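Local coordinates for protein 1,4-dihydroxy-6-naphtoate synthase (Archaeoglobus fulgidus, PDB 1ZBM) that probably converts cyclic dehypoxanthine futalosine into 1,4-dihydroxy-6-naphthoate, with release of dihydroxyacetone, in the biosynthesis of menaquinone, at residues L50-F55 against G110-A115; P91-K96 against V145-L150; I106-R111 against P128-F133. All blocks are in the same frame, centred on the assembly; numbering follows the deposited sequence.

Overall arrangement
Interactions 2 and 3 lie in one mixed sheet, with centres about 10 Å apart, and are joined directly because strands 105-108 and 147-150 are neighbours in it. Its order is 127-130, 105-108, 147-150, 92-95, 164-168, and segments 106-111 and 128-133 fall in sequence between the two segments of interaction 2. Interaction 1, about 12 Å from the centre of interaction 3 and 19 Å from that of interaction 2, shares Gly110 and Arg111 with interaction 3. It brings the turn between strand 105-108 and helix 114-122 against helix 47-53 and Phe55. Two sheet-centred lobes are consistent with the periplasmic-binding-protein clan, with the predicted substrate-binding residues Thr114 and Ala115 near their junction.

Interaction 1 (L50-F55 against G110-A115); sequences LNRKAF and GRYTTA
Phe55 directs an edge at one face of the Tyr112 ring. The centroids lie 5.3 Å apart and the planes meet at 52°, an edge-to-face pair tilted well away from upright. CD of Arg111 lies over the opposite face, 4.0 Å above the Tyr112 plane. The ring edge meets Arg52, whose guanidinium takes CE2 of Tyr112 over the centre of one face, 4.0 Å from Arg52 CZ. With these planes 73° apart, the cation meets the rim, not the pi face. Replacing Tyr112 by alanine would remove the ring and probably leave the Phe55 edge without its face and the Arg52 guanidinium without the ring edge beside it.

Closer to the backbone, Asn51 CB touches Tyr112 CB at 4.0 Å. The Asn51 amide is positioned by Ser65 N at OD1 and by Glu48 at ND2, and Glu48 also binds Tyr112 N. A type I turn, Gly110 to Thr113, ends at the N-cap Thr113, whose OG1 bonds to Gly110 O at 3.2 Å and to Asn116 N. Helix 47-53 and Phe55 thus meet the turn before helix 114-122 and its predicted substrate-binding Thr114 and Ala115, joining two sheet-bearing lobes; Asn51 and Tyr112 also touch helix 66-69.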
ATOM      1  N   LEU A  50      -5.927   9.248   0.344  1.00 13.07           N
ATOM      2  CA  LEU A  50      -5.295   9.409   1.652  1.00 12.83           C
ATOM      3  C   LEU A  50      -3.904  10.053   1.535  1.00 10.65           C
ATOM      4  O   LEU A  50      -3.492  10.817   2.407  1.00 11.27           O
ATOM      5  CB  LEU A  50      -5.185   8.055   2.384  1.00 11.33           C
ATOM      6  CG  LEU A  50      -6.471   7.262   2.650  1.00 10.34           C
ATOM      7  CD1 LEU A  50      -6.192   6.098   3.613  1.00 10.33           C
ATOM      8  CD2 LEU A  50      -7.517   8.188   3.251  1.00 11.04           C
ATOM      9  N   ASN A  51      -3.179   9.745   0.466  1.00 11.81           N
ATOM     10  CA  ASN A  51      -1.855  10.331   0.278  1.00 13.23           C
ATOM     11  C   ASN A  51      -2.006  11.834   0.119  1.00 12.52           C
ATOM     12  O   ASN A  51      -1.196  12.590   0.627  1.00 12.27           O
ATOM     13  CB  ASN A  51      -1.158   9.768  -0.963  1.00 10.41           C
ATOM     14  CG  ASN A  51      -0.664   8.354  -0.764  1.00 10.93           C
ATOM     15  OD1 ASN A  51      -0.381   7.939   0.361  1.00 10.74           O
ATOM     16  ND2 ASN A  51      -0.531   7.609  -1.859  1.00  7.13           N
ATOM     17  N   ARG A  52      -3.044  12.262  -0.591  1.00 13.63           N
ATOM     18  CA  ARG A  52      -3.276  13.679  -0.801  1.00 15.03           C
ATOM     19  C   ARG A  52      -3.842  14.371   0.434  1.00 13.15           C
ATOM     20  O   ARG A  52      -3.345  15.417   0.835  1.00 12.74           O
ATOM     21  CB  ARG A  52      -4.191  13.879  -2.015  1.00 16.92           C
ATOM     22  CG  ARG A  52      -3.485  13.622  -3.348  1.00 21.53           C
ATOM     23  CD  ARG A  52      -4.423  13.735  -4.539  1.00 26.52           C
ATOM     24  NE  ARG A  52      -3.686  13.725  -5.818  1.00 31.34           N
ATOM     25  CZ  ARG A  52      -3.020  14.769  -6.313  1.00 30.06           C
ATOM     26  NH1 ARG A  52      -2.993  15.915  -5.646  1.00 30.49           N
ATOM     27  NH2 ARG A  52      -2.382  14.670  -7.470  1.00 30.60           N
ATOM     28  N   LYS A  53      -4.864  13.789   1.053  1.00 13.48           N
ATOM     29  CA  LYS A  53      -5.454  14.395   2.246  1.00 14.56           C
ATOM     30  C   LYS A  53      -4.450  14.469   3.391  1.00 14.55           C
ATOM     31  O   LYS A  53      -4.620  15.252   4.323  1.00 14.63           O
ATOM     32  CB  LYS A  53      -6.678  13.606   2.705  1.00 17.11           C
ATOM     33  CG  LYS A  53      -7.889  13.773   1.820  1.00 18.88           C
ATOM     34  CD  LYS A  53      -9.098  13.211   2.523  1.00 19.78           C
ATOM     35  CE  LYS A  53     -10.383  13.725   1.911  1.00 19.53           C
ATOM     36  NZ  LYS A  53     -11.554  13.233   2.700  1.00 21.10           N
ATOM     37  N   ALA A  54      -3.402  13.655   3.309  1.00 13.92           N
ATOM     38  CA  ALA A  54      -2.365  13.624   4.336  1.00 13.57           C
ATOM     39  C   ALA A  54      -1.541  14.909   4.350  1.00 13.75           C
ATOM     40  O   ALA A  54      -0.806  15.179   5.306  1.00 13.48           O
ATOM     41  CB  ALA A  54      -1.451  12.413   4.118  1.00  9.26           C
ATOM     42  N   PHE A  55      -1.646  15.691   3.279  1.00 13.94           N
ATOM     43  CA  PHE A  55      -0.914  16.951   3.167  1.00 14.24           C
ATOM     44  C   PHE A  55      -1.547  18.029   4.037  1.00 14.49           C
ATOM     45  O   PHE A  55      -1.000  19.115   4.177  1.00 13.83           O
ATOM     46  CB  PHE A  55      -0.887  17.411   1.709  1.00 16.93           C
ATOM     47  CG  PHE A  55       0.134  16.701   0.878  1.00 18.63           C
ATOM     48  CD1 PHE A  55       1.467  17.116   0.878  1.00 20.62           C
ATOM     49  CD2 PHE A  55      -0.226  15.587   0.126  1.00 18.52           C
ATOM     50  CE1 PHE A  55       2.427  16.420   0.147  1.00 21.25           C
ATOM     51  CE2 PHE A  55       0.721  14.883  -0.608  1.00 18.85           C
ATOM     52  CZ  PHE A  55       2.049  15.297  -0.604  1.00 21.53           C
ATOM     53  N   GLY A 110      -1.945   6.533  -9.112  1.00 22.65           N
ATOM     54  CA  GLY A 110      -1.765   7.728  -8.317  1.00 23.68           C
ATOM     55  C   GLY A 110      -0.333   8.224  -8.312  1.00 24.87           C
ATOM     56  O   GLY A 110       0.629   7.463  -8.116  1.00 27.31           O
ATOM     57  N   ARG A 111      -0.198   9.525  -8.527  1.00 20.87           N
ATOM     58  CA  ARG A 111       1.107  10.167  -8.564  1.00 20.22           C
ATOM     59  C   ARG A 111       1.976   9.908  -7.341  1.00 17.37           C
ATOM     60  O   ARG A 111       3.178   9.727  -7.465  1.00 17.49           O
ATOM     61  CB  ARG A 111       0.952  11.679  -8.721  1.00 22.41           C
ATOM     62  CG  ARG A 111       2.292  12.359  -8.825  1.00 26.29           C
ATOM     63  CD  ARG A 111       2.187  13.845  -8.616  1.00 31.41           C
ATOM     64  NE  ARG A 111       1.417  14.483  -9.683  1.00 36.67           N
ATOM     65  CZ  ARG A 111       1.423  15.790  -9.922  1.00 39.41           C
ATOM     66  NH1 ARG A 111       0.688  16.281 -10.911  1.00 41.32           N
ATOM     67  NH2 ARG A 111       2.171  16.601  -9.177  1.00 39.02           N
ATOM     68  N   TYR A 112       1.366   9.897  -6.164  1.00 17.85           N
ATOM     69  CA  TYR A 112       2.114   9.714  -4.934  1.00 16.64           C
ATOM     70  C   TYR A 112       2.293   8.283  -4.426  1.00 16.45           C
ATOM     71  O   TYR A 112       2.783   8.081  -3.319  1.00 15.70           O
ATOM     72  CB  TYR A 112       1.493  10.587  -3.841  1.00 17.55           C
ATOM     73  CG  TYR A 112       1.622  12.078  -4.122  1.00 18.46           C
ATOM     74  CD1 TYR A 112       2.867  12.709  -4.103  1.00 19.19           C
ATOM     75  CD2 TYR A 112       0.510  12.848  -4.439  1.00 16.48           C
ATOM     76  CE1 TYR A 112       2.998  14.074  -4.399  1.00 20.99           C
ATOM     77  CE2 TYR A 112       0.627  14.208  -4.740  1.00 17.70           C
ATOM     78  CZ  TYR A 112       1.869  14.814  -4.721  1.00 21.56           C
ATOM     79  OH  TYR A 112       2.004  16.146  -5.054  1.00 25.31           O
ATOM     80  N   THR A 113       1.922   7.285  -5.216  1.00 14.55           N
ATOM     81  CA  THR A 113       2.094   5.920  -4.748  1.00 14.58           C
ATOM     82  C   THR A 113       3.536   5.500  -4.889  1.00 14.34           C
ATOM     83  O   THR A 113       4.279   6.020  -5.724  1.00 14.95           O
ATOM     84  CB  THR A 113       1.278   4.940  -5.546  1.00 15.75           C
ATOM     85  OG1 THR A 113       1.835   4.834  -6.863  1.00 14.61           O
ATOM     86  CG2 THR A 113      -0.156   5.413  -5.628  1.00 15.44           C
ATOM     87  N   THR A 114       3.930   4.548  -4.058  1.00 14.06           N
ATOM     88  CA  THR A 114       5.283   4.032  -4.093  1.00 13.73           C
ATOM     89  C   THR A 114       5.560   3.393  -5.455  1.00 13.94           C
ATOM     90  O   THR A 114       6.664   3.503  -5.993  1.00 15.43           O
ATOM     91  CB  THR A 114       5.474   3.010  -2.975  1.00 12.68           C
ATOM     92  OG1 THR A 114       5.326   3.675  -1.716  1.00 15.52           O
ATOM     93  CG2 THR A 114       6.858   2.384  -3.049  1.00 12.72           C
ATOM     94  N   ALA A 115       4.546   2.747  -6.019  1.00 12.50           N
ATOM     95  CA  ALA A 115       4.691   2.105  -7.318  1.00 15.24           C
ATOM     96  C   ALA A 115       5.022   3.125  -8.403  1.00 16.74           C
ATOM     97  O   ALA A 115       5.708   2.806  -9.376  1.00 16.81           O
ATOM     98  CB  ALA A 115       3.414   1.351  -7.685  1.00 11.23           C
TER

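Interaction 2 (P91-K96 against V145-L150)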
ATOM      1  N   PRO A  91       4.340  -4.412  -7.078  1.00 15.96           N
ATOM      2  CA  PRO A  91       3.640  -3.851  -8.240  1.00 17.39           C
ATOM      3  C   PRO A  91       4.305  -4.185  -9.565  1.00 16.86           C
ATOM      4  O   PRO A  91       5.492  -4.504  -9.620  1.00 16.44           O
ATOM      5  CB  PRO A  91       3.633  -2.351  -7.954  1.00 15.87           C
ATOM      6  CG  PRO A  91       4.866  -2.159  -7.117  1.00 15.95           C
ATOM      7  CD  PRO A  91       4.784  -3.336  -6.176  1.00 16.73           C
ATOM      8  N   VAL A  92       3.537  -4.118 -10.639  1.00 18.32           N
ATOM      9  CA  VAL A  92       4.089  -4.415 -11.945  1.00 18.43           C
ATOM     10  C   VAL A  92       3.417  -3.571 -13.005  1.00 18.47           C
ATOM     11  O   VAL A  92       2.393  -2.944 -12.759  1.00 19.37           O
ATOM     12  CB  VAL A  92       3.884  -5.900 -12.298  1.00 20.31           C
ATOM     13  CG1 VAL A  92       4.679  -6.793 -11.342  1.00 19.42           C
ATOM     14  CG2 VAL A  92       2.403  -6.242 -12.226  1.00 20.31           C
ATOM     15  N   VAL A  93       4.019  -3.544 -14.183  1.00 19.18           N
ATOM     16  CA  VAL A  93       3.450  -2.822 -15.298  1.00 17.48           C
ATOM     17  C   VAL A  93       3.093  -3.940 -16.278  1.00 19.68           C
ATOM     18  O   VAL A  93       3.908  -4.822 -16.547  1.00 19.47           O
ATOM     19  CB  VAL A  93       4.472  -1.839 -15.898  1.00 16.34           C
ATOM     20  CG1 VAL A  93       3.925  -1.223 -17.175  1.00 14.82           C
ATOM     21  CG2 VAL A  93       4.779  -0.745 -14.880  1.00 13.17           C
ATOM     22  N   VAL A  94       1.861  -3.928 -16.769  1.00 20.99           N
ATOM     23  CA  VAL A  94       1.400  -4.959 -17.683  1.00 22.23           C
ATOM     24  C   VAL A  94       0.994  -4.376 -19.031  1.00 22.37           C
ATOM     25  O   VAL A  94       0.659  -3.190 -19.124  1.00 22.07           O
ATOM     26  CB  VAL A  94       0.181  -5.699 -17.104  1.00 22.99           C
ATOM     27  CG1 VAL A  94      -1.031  -4.765 -17.086  1.00 22.95           C
ATOM     28  CG2 VAL A  94      -0.115  -6.922 -17.929  1.00 27.26           C
ATOM     29  N   ALA A  95       1.005  -5.218 -20.065  1.00 21.49           N
ATOM     30  CA  ALA A  95       0.639  -4.794 -21.420  1.00 20.93           C
ATOM     31  C   ALA A  95       0.082  -5.961 -22.239  1.00 20.98           C
ATOM     32  O   ALA A  95       0.233  -7.114 -21.856  1.00 19.79           O
ATOM     33  CB  ALA A  95       1.849  -4.189 -22.125  1.00 18.69           C
ATOM     34  N   LYS A  96      -0.567  -5.665 -23.363  1.00 22.47           N
ATOM     35  CA  LYS A  96      -1.140  -6.729 -24.177  1.00 24.68           C
ATOM     36  C   LYS A  96      -0.048  -7.617 -24.780  1.00 26.55           C
ATOM     37  O   LYS A  96      -0.287  -8.783 -25.101  1.00 26.81           O
ATOM     38  CB  LYS A  96      -2.042  -6.136 -25.264  1.00 25.14           C
ATOM     39  CG  LYS A  96      -3.128  -5.222 -24.698  1.00 25.32           C
ATOM     40  CD  LYS A  96      -4.092  -4.705 -25.767  1.00 24.76           C
ATOM     41  CE  LYS A  96      -4.954  -5.831 -26.321  1.00 23.34           C
ATOM     42  NZ  LYS A  96      -6.044  -5.337 -27.197  1.00 19.02           N
ATOM     43  N   VAL A 145      -4.226   3.015 -23.606  1.00 15.57           N
ATOM     44  CA  VAL A 145      -2.862   3.328 -23.228  1.00 14.74           C
ATOM     45  C   VAL A 145      -1.958   2.173 -23.678  1.00 16.25           C
ATOM     46  O   VAL A 145      -2.446   1.157 -24.181  1.00 18.94           O
ATOM     47  CB  VAL A 145      -2.746   3.531 -21.694  1.00 15.28           C
ATOM     48  CG1 VAL A 145      -3.595   4.724 -21.263  1.00 13.02           C
ATOM     49  CG2 VAL A 145      -3.214   2.270 -20.956  1.00 11.96           C
ATOM     50  N   ASP A 146      -0.646   2.316 -23.527  1.00 14.17           N
ATOM     51  CA  ASP A 146       0.247   1.226 -23.925  1.00 14.70           C
ATOM     52  C   ASP A 146       0.427   0.238 -22.789  1.00 14.52           C
ATOM     53  O   ASP A 146       0.587  -0.962 -23.017  1.00 13.11           O
ATOM     54  CB  ASP A 146       1.621   1.760 -24.333  1.00 17.26           C
ATOM     55  CG  ASP A 146       1.548   2.721 -25.510  1.00 20.04           C
ATOM     56  OD1 ASP A 146       1.413   3.939 -25.278  1.00 20.73           O
ATOM     57  OD2 ASP A 146       1.615   2.248 -26.662  1.00 24.47           O
ATOM     58  N   ALA A 147       0.406   0.749 -21.562  1.00 13.46           N
ATOM     59  CA  ALA A 147       0.594  -0.105 -20.398  1.00 13.51           C
ATOM     60  C   ALA A 147      -0.066   0.456 -19.153  1.00 13.60           C
ATOM     61  O   ALA A 147      -0.469   1.616 -19.128  1.00 11.99           O
ATOM     62  CB  ALA A 147       2.080  -0.318 -20.150  1.00 10.76           C
ATOM     63  N   GLY A 148      -0.174  -0.385 -18.127  1.00 14.85           N
ATOM     64  CA  GLY A 148      -0.791   0.025 -16.880  1.00 12.86           C
ATOM     65  C   GLY A 148      -0.031  -0.459 -15.662  1.00 13.43           C
ATOM     66  O   GLY A 148       0.512  -1.566 -15.655  1.00 12.54           O
ATOM     67  N   LEU A 149       0.017   0.386 -14.638  1.00 13.88           N
ATOM     68  CA  LEU A 149       0.693   0.064 -13.390  1.00 13.96           C
ATOM     69  C   LEU A 149      -0.361  -0.467 -12.420  1.00 12.75           C
ATOM     70  O   LEU A 149      -1.360   0.197 -12.159  1.00 14.83           O
ATOM     71  CB  LEU A 149       1.353   1.324 -12.822  1.00 14.04           C
ATOM     72  CG  LEU A 149       2.224   1.174 -11.573  1.00 14.86           C
ATOM     73  CD1 LEU A 149       3.379   0.197 -11.841  1.00 16.35           C
ATOM     74  CD2 LEU A 149       2.764   2.540 -11.206  1.00 16.90           C
ATOM     75  N   LEU A 150      -0.133  -1.666 -11.895  1.00 13.20           N
ATOM     76  CA  LEU A 150      -1.065  -2.313 -10.977  1.00 12.94           C
ATOM     77  C   LEU A 150      -0.481  -2.408  -9.581  1.00 13.13           C
ATOM     78  O   LEU A 150       0.502  -3.119  -9.367  1.00 13.96           O
ATOM     79  CB  LEU A 150      -1.365  -3.727 -11.469  1.00  9.36           C
ATOM     80  CG  LEU A 150      -1.728  -3.842 -12.939  1.00 10.41           C
ATOM     81  CD1 LEU A 150      -1.771  -5.296 -13.371  1.00  5.31           C
ATOM     82  CD2 LEU A 150      -3.078  -3.160 -13.161  1.00  7.10           C
TER
HETATM   83  O   HOH W   1      -0.561  -3.087 -24.338  1.00 17.83           O
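Val93 lies across from Leu149 as a non-hydrogen-bonded antiparallel pair, and its side chain spans two residues of the facing strand. Val93 CB is 4.0 Å from Gly148 O. Val93 CG1, placed anti to the backbone N (chi1 173°), reaches along the strand to Ala147 CB at 3.6 Å. Val93 CG2 turns the other way and meets Leu149 CD1 at 3.5 Å, tighter than a usual carbon contact. Outside the pair, Val93 continues onto Leu119 of helix 114-122 and onto strand 164-168.

The backbones around it form a buried antiparallel pairing inside the five-stranded sheet of one lobe of this periplasmic-binding-protein-like fold, where 92-95 runs between 147-150 and 164-168. The N-to-C directions of the two segments make 147°, reflecting twist. Val92 with Leu150 and Val94 with Gly148 are the hydrogen-bonded pairs. Leu150 N gives Val92 O a nearly straight bond of 3.0 Å (174° at the hydrogen), whereas the return bond from Val92 N to Leu150 O is weak. Gly148 O takes Val94 N at 2.9 Å and also a CA-H...O contact from Val93 CA at 3.2 Å.

On the face of Val92, Val94 and Leu150, Val94 CG1 touches Leu150 CD1 at 3.8 Å, and Leu150 goes on to Ile136 and Ile137 of helix 136-141. At the far end, one water accepts from Lys96 N and donates to Asp146 O.

Interaction 3 (I106-R111 against P128-F133)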
ATOM      1  N   ILE A 106       1.714   5.231 -20.031  1.00 18.94           N
ATOM      2  CA  ILE A 106       1.334   4.271 -18.996  1.00 16.92           C
ATOM      3  C   ILE A 106       0.341   4.803 -17.976  1.00 16.86           C
ATOM      4  O   ILE A 106       0.577   5.840 -17.333  1.00 15.89           O
ATOM      5  CB  ILE A 106       2.567   3.766 -18.212  1.00 17.57           C
ATOM      6  CG1 ILE A 106       3.693   3.387 -19.182  1.00 18.43           C
ATOM      7  CG2 ILE A 106       2.181   2.572 -17.355  1.00 13.11           C
ATOM      8  CD1 ILE A 106       4.996   3.018 -18.497  1.00 18.99           C
ATOM      9  N   ALA A 107      -0.769   4.084 -17.827  1.00 15.26           N
ATOM     10  CA  ALA A 107      -1.797   4.462 -16.859  1.00 17.59           C
ATOM     11  C   ALA A 107      -1.251   4.186 -15.459  1.00 16.75           C
ATOM     12  O   ALA A 107      -0.687   3.127 -15.209  1.00 17.17           O
ATOM     13  CB  ALA A 107      -3.080   3.651 -17.097  1.00 15.24           C
ATOM     14  N   VAL A 108      -1.413   5.156 -14.565  1.00 17.08           N
ATOM     15  CA  VAL A 108      -0.942   5.053 -13.184  1.00 16.26           C
ATOM     16  C   VAL A 108      -2.079   5.371 -12.219  1.00 16.31           C
ATOM     17  O   VAL A 108      -2.821   6.336 -12.421  1.00 17.08           O
ATOM     18  CB  VAL A 108       0.209   6.037 -12.911  1.00 14.45           C
ATOM     19  CG1 VAL A 108       1.448   5.611 -13.678  1.00 12.92           C
ATOM     20  CG2 VAL A 108      -0.217   7.440 -13.317  1.00 12.21           C
ATOM     21  N   PRO A 109      -2.211   4.580 -11.142  1.00 16.05           N
ATOM     22  CA  PRO A 109      -3.260   4.758 -10.134  1.00 18.49           C
ATOM     23  C   PRO A 109      -3.161   6.039  -9.305  1.00 20.30           C
ATOM     24  O   PRO A 109      -4.170   6.557  -8.834  1.00 21.20           O
ATOM     25  CB  PRO A 109      -3.107   3.513  -9.278  1.00 15.12           C
ATOM     26  CG  PRO A 109      -1.628   3.338  -9.261  1.00 16.96           C
ATOM     27  CD  PRO A 109      -1.261   3.537 -10.718  1.00 15.69           C
ATOM     28  N   GLY A 110      -1.945   6.533  -9.112  1.00 22.65           N
ATOM     29  CA  GLY A 110      -1.765   7.728  -8.317  1.00 23.68           C
ATOM     30  C   GLY A 110      -0.333   8.224  -8.312  1.00 24.87           C
ATOM     31  O   GLY A 110       0.629   7.463  -8.116  1.00 27.31           O
ATOM     32  N   ARG A 111      -0.198   9.525  -8.527  1.00 20.87           N
ATOM     33  CA  ARG A 111       1.107  10.167  -8.564  1.00 20.22           C
ATOM     34  C   ARG A 111       1.976   9.908  -7.341  1.00 17.37           C
ATOM     35  O   ARG A 111       3.178   9.727  -7.465  1.00 17.49           O
ATOM     36  CB  ARG A 111       0.952  11.679  -8.721  1.00 22.41           C
ATOM     37  CG  ARG A 111       2.292  12.359  -8.825  1.00 26.29           C
ATOM     38  CD  ARG A 111       2.187  13.845  -8.616  1.00 31.41           C
ATOM     39  NE  ARG A 111       1.417  14.483  -9.683  1.00 36.67           N
ATOM     40  CZ  ARG A 111       1.423  15.790  -9.922  1.00 39.41           C
ATOM     41  NH1 ARG A 111       0.688  16.281 -10.911  1.00 41.32           N
ATOM     42  NH2 ARG A 111       2.171  16.601  -9.177  1.00 39.02           N
ATOM     43  N   PRO A 128       3.102   9.323 -18.045  1.00 29.63           N
ATOM     44  CA  PRO A 128       2.219   8.835 -16.987  1.00 28.89           C
ATOM     45  C   PRO A 128       0.818   9.414 -17.169  1.00 29.08           C
ATOM     46  O   PRO A 128       0.647  10.627 -17.239  1.00 29.04           O
ATOM     47  CB  PRO A 128       2.910   9.327 -15.717  1.00 30.47           C
ATOM     48  CG  PRO A 128       3.535  10.616 -16.160  1.00 29.64           C
ATOM     49  CD  PRO A 128       4.091  10.284 -17.519  1.00 28.19           C
ATOM     50  N   VAL A 129      -0.178   8.538 -17.263  1.00 28.33           N
ATOM     51  CA  VAL A 129      -1.557   8.969 -17.445  1.00 25.81           C
ATOM     52  C   VAL A 129      -2.355   8.785 -16.161  1.00 27.78           C
ATOM     53  O   VAL A 129      -2.879   7.704 -15.902  1.00 27.39           O
ATOM     54  CB  VAL A 129      -2.237   8.172 -18.573  1.00 25.04           C
ATOM     55  CG1 VAL A 129      -3.626   8.739 -18.857  1.00 22.87           C
ATOM     56  CG2 VAL A 129      -1.381   8.215 -19.828  1.00 22.07           C
ATOM     57  N   GLU A 130      -2.429   9.849 -15.361  1.00 29.42           N
ATOM     58  CA  GLU A 130      -3.168   9.842 -14.100  1.00 30.82           C
ATOM     59  C   GLU A 130      -4.525   9.195 -14.358  1.00 30.30           C
ATOM     60  O   GLU A 130      -5.210   9.551 -15.318  1.00 30.13           O
ATOM     61  CB  GLU A 130      -3.369  11.275 -13.603  1.00 34.38           C
ATOM     62  CG  GLU A 130      -3.895  11.382 -12.179  1.00 38.74           C
ATOM     63  CD  GLU A 130      -2.793  11.273 -11.135  1.00 40.66           C
ATOM     64  OE1 GLU A 130      -3.111  11.323  -9.921  1.00 41.00           O
ATOM     65  OE2 GLU A 130      -1.611  11.144 -11.534  1.00 42.09           O
HETATM   66  N   MSE A 131      -4.921   8.262 -13.495  1.00 28.44           N
HETATM   67  CA  MSE A 131      -6.179   7.553 -13.685  1.00 27.80           C
HETATM   68  C   MSE A 131      -6.512   6.674 -12.466  1.00 27.33           C
HETATM   69  O   MSE A 131      -5.621   6.085 -11.861  1.00 26.20           O
HETATM   70  CB  MSE A 131      -6.026   6.691 -14.946  1.00 30.12           C
HETATM   71  CG  MSE A 131      -7.173   5.770 -15.281  1.00 32.93           C
HETATM   72 SE   MSE A 131      -6.750   4.609 -16.795  1.00 38.82          SE
HETATM   73  CE  MSE A 131      -6.271   5.974 -18.095  1.00 32.36           C
ATOM     74  N   PRO A 132      -7.801   6.584 -12.089  1.00 26.80           N
ATOM     75  CA  PRO A 132      -8.210   5.761 -10.939  1.00 26.38           C
ATOM     76  C   PRO A 132      -7.837   4.292 -11.168  1.00 24.80           C
ATOM     77  O   PRO A 132      -7.914   3.804 -12.294  1.00 24.53           O
ATOM     78  CB  PRO A 132      -9.723   5.998 -10.861  1.00 26.37           C
ATOM     79  CG  PRO A 132     -10.098   6.281 -12.282  1.00 29.78           C
ATOM     80  CD  PRO A 132      -8.972   7.174 -12.760  1.00 28.51           C
ATOM     81  N   PHE A 133      -7.435   3.593 -10.109  1.00 22.50           N
ATOM     82  CA  PHE A 133      -7.012   2.203 -10.247  1.00 23.36           C
ATOM     83  C   PHE A 133      -8.052   1.310 -10.925  1.00 22.99           C
ATOM     84  O   PHE A 133      -7.712   0.470 -11.760  1.00 20.34           O
ATOM     85  CB  PHE A 133      -6.636   1.601  -8.879  1.00 24.86           C
ATOM     86  CG  PHE A 133      -7.795   0.976  -8.151  1.00 26.86           C
ATOM     87  CD1 PHE A 133      -8.756   1.770  -7.538  1.00 25.93           C
ATOM     88  CD2 PHE A 133      -7.959  -0.410  -8.137  1.00 27.89           C
ATOM     89  CE1 PHE A 133      -9.865   1.199  -6.926  1.00 26.21           C
ATOM     90  CE2 PHE A 133      -9.066  -0.995  -7.527  1.00 27.49           C
ATOM     91  CZ  PHE A 133     -10.021  -0.186  -6.921  1.00 28.71           C
TER
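Ile106 and Val129 are tied by the straightest bond of this parallel pairing, Val129 N to Ile106 O at 2.8 Å and 171° at the hydrogen. Next along, Val108 N donates to Val129 O at 3.2 Å. The register then frays: Met131 N reaches Val108 O, but the angle of 129° marks the bond as weak. Met131 O is modelled 2.9 Å from the same Val108 O; both are acceptors and cannot bond.

The close packing lies on the face of Ala107 and Val129. Met131, present as selenomethionine, has CG anti to its backbone N and a chain that bends only at its last torsion, which lays Met131 SE 3.8 Å from Ala107 CB and its CE beside the same methyl. Ile136 of helix 136-141 touches both residues. Strands 105-108 and 127-130 are the two strands of a beta-alpha-beta unit whose crossover is helix 114-122; their short axes diverge by 40°, and 127-130 is the edge strand of its sheet. On the other face Val108 CG2 packs against Val129 O at 3.7 Å and comes near Pro128 CB, while helix 114-122 covers Val108 with Asn116 and Leu119. Just past the strands, Pro109 CB rests on Phe133 CB at 4.0 Å, and the Phe133 ring continues edge-to-face onto His152, the predicted proton acceptor.

The solvent side, with exposed Glu130 and Arg111, has contacts but no hydrogen bond or salt bridge between them. Glu130 bends at its second torsion, bringing the carboxylate back toward the loop, where Glu130 OE2 approaches Arg111 CB to 3.8 Å. Its oxygens stay short of bonding Arg111 N, and Arg111 NE remains 4.9 Å from Glu130 OE2.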